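GlcNAc Inducible Gene 2, GIG2 (Candida albicans, PDB 6AKZ) binds an iron(III) ion and is probably an oxygenase of the DUF1479 family, within the cupin clan, encoded by an N-acetylglucosamine-inducible gene. Local coordinates at residues L272-I285 and S345-V357. Numbering follows the deposited sequence.
Sequences LRVLPSLKLSMAYI and SFVFWHCDLPHEV. With FE (Fe (III) ion), chain B.
Strands 272-274 and 355-357 run antiparallel, their axes 157° apart. Arg273 and Glu356 form the hydrogen-bonded pair (Arg273 N to Glu356 O 2.8 Å, Glu356 N to Arg273 O 2.9 Å); Leu275 N to Pro354 O extends the ladder. The Arg273 and Glu356 side chains run alongside each other and end in a salt bridge: Arg273 NE meets Glu356 OE2 at 2.9 Å, nearly straight (177°), on its anti side, somewhat out of the carboxylate plane. Leu272, Val274, His355 and Val357 occupy the other face. There His355 NE2 binds iron at 2.2 Å; His192 and Asp194 complete a two-histidine-one-carboxylate facial triad, consistent with a cupin-fold iron oxygenase, and three waters fill the remaining positions. A 2.8 Å bond from His355 ND1 to Leu353 O, in the ring plane, fixes the imidazole's rotation. Leu272, its CG anti to the backbone N (chi1 -179°), sets CD2 over one face of Trp349, joining this sheet to strand 346-350. From helix 278-287, Leu278 lays CD2 over one face of His350, and Met282 packs CG and SD against Asp352 CB, beside Asp352 O, which is buried without a hydrogen-bond partner. Arg200, Arg229 and Tyr210 hold the Asp352 carboxylate. The Pro354 ring packs against Ser281 and Leu275.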
loop_
_atom_site.group_PDB
_atom_site.type_symbol
_atom_site.label_atom_id
_atom_site.label_comp_id
_atom_site.label_asym_id
_atom_site.label_seq_id
_atom_site.Cartn_x
_atom_site.Cartn_y
_atom_site.Cartn_z
ATOM N N LEU A 272 12.190 -1.998 -8.186
ATOM C CA LEU A 272 11.588 -1.099 -7.235
ATOM C C LEU A 272 12.703 -0.443 -6.406
ATOM O O LEU A 272 13.728 -1.067 -6.133
ATOM C CB LEU A 272 10.669 -1.922 -6.325
ATOM C CG LEU A 272 9.869 -1.176 -5.211
ATOM C CD1 LEU A 272 8.852 -0.246 -5.786
ATOM C CD2 LEU A 272 9.267 -2.226 -4.295
ATOM N N ARG A 273 12.466 0.794 -6.046
ATOM C CA ARG A 273 13.295 1.560 -5.140
ATOM C C ARG A 273 12.381 2.000 -3.963
ATOM O O ARG A 273 11.255 2.329 -4.154
ATOM C CB ARG A 273 13.938 2.748 -5.818
ATOM C CG ARG A 273 14.810 2.287 -6.957
ATOM C CD ARG A 273 15.295 3.368 -7.846
ATOM N NE ARG A 273 15.758 4.579 -7.221
ATOM C CZ ARG A 273 16.958 4.765 -6.732
ATOM N NH1 ARG A 273 17.856 3.785 -6.682
ATOM N NH2 ARG A 273 17.257 5.928 -6.254
ATOM N N VAL A 274 12.950 1.979 -2.775
ATOM C CA VAL A 274 12.225 2.322 -1.599
ATOM C C VAL A 274 13.069 3.203 -0.668
ATOM O O VAL A 274 14.295 3.242 -0.812
ATOM C CB VAL A 274 11.891 1.028 -0.783
ATOM C CG1 VAL A 274 10.916 0.161 -1.536
ATOM C CG2 VAL A 274 13.138 0.183 -0.481
ATOM N N LEU A 275 12.425 3.845 0.269
ATOM C CA LEU A 275 13.096 4.548 1.358
ATOM C C LEU A 275 12.769 3.724 2.584
ATOM O O LEU A 275 11.723 3.931 3.205
ATOM C CB LEU A 275 12.541 5.962 1.494
ATOM C CG LEU A 275 13.511 6.978 2.018
ATOM C CD1 LEU A 275 12.801 8.342 2.067
ATOM C CD2 LEU A 275 13.964 6.550 3.358
ATOM N N PRO A 276 13.697 2.858 3.025
ATOM C CA PRO A 276 13.364 1.866 4.004
ATOM C C PRO A 276 13.426 2.386 5.446
ATOM O O PRO A 276 14.203 1.908 6.319
ATOM C CB PRO A 276 14.364 0.735 3.670
ATOM C CG PRO A 276 15.606 1.515 3.327
ATOM C CD PRO A 276 15.023 2.577 2.401
ATOM N N SER A 277 12.697 3.469 5.713
ATOM C CA SER A 277 12.663 3.988 7.052
ATOM C C SER A 277 11.232 4.557 7.259
ATOM O O SER A 277 10.938 5.690 6.909
ATOM C CB SER A 277 13.718 5.103 7.215
ATOM O OG SER A 277 13.689 5.687 8.544
ATOM N N LEU A 278 10.374 3.795 7.914
ATOM C CA LEU A 278 8.950 4.094 7.857
ATOM C C LEU A 278 8.580 5.295 8.739
ATOM O O LEU A 278 7.917 6.234 8.285
ATOM C CB LEU A 278 8.150 2.808 8.204
ATOM C CG LEU A 278 6.658 2.889 8.240
ATOM C CD1 LEU A 278 6.109 3.371 6.912
ATOM C CD2 LEU A 278 6.141 1.444 8.527
ATOM N N LYS A 279 8.975 5.240 10.012
ATOM C CA LYS A 279 8.669 6.263 10.956
ATOM C C LYS A 279 9.294 7.581 10.591
ATOM O O LYS A 279 8.584 8.603 10.632
ATOM C CB LYS A 279 9.086 5.882 12.376
ATOM C CG LYS A 279 8.607 6.792 13.484
ATOM C CD LYS A 279 9.324 6.425 14.790
ATOM C CE LYS A 279 8.762 5.187 15.428
ATOM N NZ LYS A 279 9.609 4.786 16.573
ATOM N N LEU A 280 10.577 7.627 10.293
ATOM C CA LEU A 280 11.189 8.910 9.932
ATOM C C LEU A 280 10.573 9.496 8.689
ATOM O O LEU A 280 10.369 10.730 8.581
ATOM C CB LEU A 280 12.704 8.767 9.771
ATOM C CG LEU A 280 13.489 8.473 11.003
ATOM C CD1 LEU A 280 14.959 8.381 10.716
ATOM C CD2 LEU A 280 13.237 9.468 12.097
ATOM N N SER A 281 10.302 8.638 7.702
ATOM C CA SER A 281 9.625 9.076 6.506
ATOM C C SER A 281 8.290 9.821 6.757
ATOM O O SER A 281 8.061 10.904 6.233
ATOM C CB SER A 281 9.421 7.952 5.510
ATOM O OG SER A 281 10.630 7.536 4.855
ATOM N N MET A 282 7.406 9.196 7.492
ATOM C CA MET A 282 6.119 9.782 7.725
ATOM C C MET A 282 6.136 10.983 8.697
ATOM O O MET A 282 5.327 11.865 8.588
ATOM C CB MET A 282 5.080 8.732 8.136
ATOM C CG MET A 282 4.731 7.728 7.040
ATOM S SD MET A 282 4.272 8.485 5.477
ATOM C CE MET A 282 2.859 9.495 5.892
ATOM N N ALA A 283 7.067 11.012 9.612
ATOM C CA ALA A 283 7.215 12.180 10.497
ATOM C C ALA A 283 7.559 13.333 9.575
ATOM O O ALA A 283 7.016 14.396 9.695
ATOM C CB ALA A 283 8.284 11.920 11.536
ATOM N N TYR A 284 8.446 13.139 8.630
ATOM C CA TYR A 284 8.908 14.221 7.769
ATOM C C TYR A 284 7.824 14.670 6.805
ATOM O O TYR A 284 7.511 15.872 6.688
ATOM C CB TYR A 284 10.112 13.733 6.965
ATOM C CG TYR A 284 10.719 14.789 6.070
ATOM C CD1 TYR A 284 11.670 15.719 6.538
ATOM C CD2 TYR A 284 10.345 14.850 4.724
ATOM C CE1 TYR A 284 12.219 16.672 5.661
ATOM C CE2 TYR A 284 10.897 15.795 3.869
ATOM C CZ TYR A 284 11.838 16.675 4.329
ATOM O OH TYR A 284 12.356 17.589 3.414
ATOM N N ILE A 285 7.157 13.706 6.203
ATOM C CA ILE A 285 6.114 13.963 5.210
ATOM C C ILE A 285 4.983 14.707 5.881
ATOM O O ILE A 285 4.555 15.727 5.327
ATOM C CB ILE A 285 5.626 12.690 4.518
ATOM C CG1 ILE A 285 6.749 12.227 3.561
ATOM C CG2 ILE A 285 4.372 12.865 3.684
ATOM C CD1 ILE A 285 6.730 10.784 3.132
ATOM N N SER A 345 10.241 -14.964 -5.272
ATOM C CA SER A 345 10.269 -14.103 -4.102
ATOM C C SER A 345 9.046 -13.208 -4.116
ATOM O O SER A 345 8.450 -12.955 -5.139
ATOM C CB SER A 345 11.487 -13.177 -4.081
ATOM O OG SER A 345 12.640 -13.994 -3.972
ATOM N N PHE A 346 8.668 -12.784 -2.925
ATOM C CA PHE A 346 7.561 -11.856 -2.718
ATOM C C PHE A 346 8.124 -10.634 -2.042
ATOM O O PHE A 346 8.858 -10.781 -1.052
ATOM C CB PHE A 346 6.415 -12.476 -1.961
ATOM C CG PHE A 346 5.112 -11.836 -2.223
ATOM C CD1 PHE A 346 4.770 -10.648 -1.580
ATOM C CD2 PHE A 346 4.249 -12.322 -3.172
ATOM C CE1 PHE A 346 3.614 -10.022 -1.873
ATOM C CE2 PHE A 346 3.065 -11.688 -3.447
ATOM C CZ PHE A 346 2.754 -10.549 -2.834
ATOM N N VAL A 347 7.727 -9.436 -2.518
ATOM C CA VAL A 347 8.175 -8.198 -1.956
ATOM C C VAL A 347 6.942 -7.446 -1.406
ATOM O O VAL A 347 5.990 -7.204 -2.150
ATOM C CB VAL A 347 8.986 -7.344 -2.930
ATOM C CG1 VAL A 347 9.169 -5.907 -2.452
ATOM C CG2 VAL A 347 10.319 -8.026 -3.247
ATOM N N PHE A 348 7.040 -7.025 -0.164
ATOM C CA PHE A 348 5.999 -6.216 0.540
ATOM C C PHE A 348 6.555 -4.844 0.902
ATOM O O PHE A 348 7.706 -4.712 1.337
ATOM C CB PHE A 348 5.608 -6.855 1.862
ATOM C CG PHE A 348 4.743 -8.041 1.760
ATOM C CD1 PHE A 348 3.428 -7.893 1.375
ATOM C CD2 PHE A 348 5.227 -9.321 2.094
ATOM C CE1 PHE A 348 2.546 -8.977 1.268
ATOM C CE2 PHE A 348 4.346 -10.419 1.970
ATOM C CZ PHE A 348 3.027 -10.238 1.566
ATOM N N TRP A 349 5.737 -3.810 0.799
ATOM C CA TRP A 349 6.051 -2.592 1.435
ATOM C C TRP A 349 4.782 -1.970 2.063
ATOM O O TRP A 349 3.641 -2.045 1.562
ATOM C CB TRP A 349 6.804 -1.587 0.580
ATOM C CG TRP A 349 6.093 -1.085 -0.653
ATOM C CD1 TRP A 349 5.495 0.119 -0.790
ATOM C CD2 TRP A 349 5.904 -1.780 -1.894
ATOM N NE1 TRP A 349 4.898 0.249 -2.092
ATOM C CE2 TRP A 349 5.225 -0.881 -2.794
ATOM C CE3 TRP A 349 6.297 -3.042 -2.372
ATOM C CZ2 TRP A 349 4.933 -1.222 -4.118
ATOM C CZ3 TRP A 349 5.945 -3.405 -3.701
ATOM C CH2 TRP A 349 5.285 -2.516 -4.540
ATOM N N HIS A 350 5.016 -1.326 3.187
ATOM C CA HIS A 350 3.964 -0.582 3.938
ATOM C C HIS A 350 3.318 0.507 3.092
ATOM O O HIS A 350 3.946 1.140 2.257
ATOM C CB HIS A 350 4.504 0.007 5.231
ATOM C CG HIS A 350 3.463 0.432 6.208
ATOM N ND1 HIS A 350 2.890 1.680 6.194
ATOM C CD2 HIS A 350 3.009 -0.172 7.330
ATOM C CE1 HIS A 350 2.074 1.810 7.222
ATOM N NE2 HIS A 350 2.124 0.688 7.928
ATOM N N CYS A 351 2.003 0.650 3.225
ATOM C CA CYS A 351 1.267 1.643 2.477
ATOM C C CYS A 351 1.799 3.063 2.614
ATOM O O CYS A 351 1.550 3.901 1.757
ATOM C CB CYS A 351 -0.256 1.584 2.801
ATOM S SG CYS A 351 -0.599 1.859 4.557
ATOM N N ASP A 352 2.536 3.335 3.661
ATOM C CA ASP A 352 3.147 4.657 3.884
ATOM C C ASP A 352 4.615 4.727 3.497
ATOM O O ASP A 352 5.311 5.686 3.919
ATOM C CB ASP A 352 2.966 5.102 5.330
ATOM C CG ASP A 352 1.579 5.697 5.641
ATOM O OD1 ASP A 352 0.752 5.903 4.692
ATOM O OD2 ASP A 352 1.287 5.816 6.882
ATOM N N LEU A 353 5.150 3.724 2.766
ATOM C CA LEU A 353 6.561 3.774 2.437
ATOM C C LEU A 353 6.810 4.495 1.085
ATOM O O LEU A 353 6.167 4.196 0.032
ATOM C CB LEU A 353 7.136 2.367 2.360
ATOM C CG LEU A 353 8.610 2.339 2.633
ATOM C CD1 LEU A 353 8.866 2.597 4.112
ATOM C CD2 LEU A 353 9.300 1.040 2.244
ATOM N N PRO A 354 7.647 5.521 1.106
ATOM C CA PRO A 354 8.000 6.137 -0.185
ATOM C C PRO A 354 8.677 5.113 -1.091
ATOM O O PRO A 354 9.580 4.402 -0.647
ATOM C CB PRO A 354 8.970 7.234 0.245
ATOM C CG PRO A 354 8.769 7.452 1.709
ATOM C CD PRO A 354 8.310 6.183 2.239
ATOM N N HIS A 355 8.299 5.129 -2.385
ATOM C CA HIS A 355 8.851 4.199 -3.304
ATOM C C HIS A 355 8.742 4.784 -4.702
ATOM O O HIS A 355 8.022 5.783 -4.941
ATOM C CB HIS A 355 8.140 2.864 -3.196
ATOM C CG HIS A 355 6.693 2.971 -3.513
ATOM N ND1 HIS A 355 5.793 3.498 -2.629
ATOM C CD2 HIS A 355 6.000 2.725 -4.647
ATOM C CE1 HIS A 355 4.591 3.535 -3.189
ATOM N NE2 HIS A 355 4.700 3.073 -4.410
ATOM N N GLU A 356 9.507 4.207 -5.592
ATOM C CA GLU A 356 9.393 4.516 -7.070
ATOM C C GLU A 356 9.968 3.329 -7.819
ATOM O O GLU A 356 10.603 2.462 -7.232
ATOM C CB GLU A 356 10.237 5.756 -7.414
ATOM C CG GLU A 356 11.663 5.670 -6.951
ATOM C CD GLU A 356 12.577 6.872 -7.294
ATOM O OE1 GLU A 356 12.076 7.918 -7.748
ATOM O OE2 GLU A 356 13.826 6.730 -7.099
ATOM N N VAL A 357 9.709 3.264 -9.114
ATOM C CA VAL A 357 10.340 2.223 -9.983
ATOM C C VAL A 357 11.606 2.772 -10.580
ATOM O O VAL A 357 11.821 3.979 -10.656
ATOM C CB VAL A 357 9.468 1.668 -11.104
ATOM C CG1 VAL A 357 8.559 0.574 -10.552
ATOM C CG2 VAL A 357 8.751 2.781 -11.815
HETATM FE FE FE B . 3.268 3.421 -6.093
HETATM O O HOH W 1 1.753 3.780 -7.662
HETATM O O HOH W 2 2.574 1.481 -6.241
HETATM O O HOH W 3 4.514 2.667 -7.725
#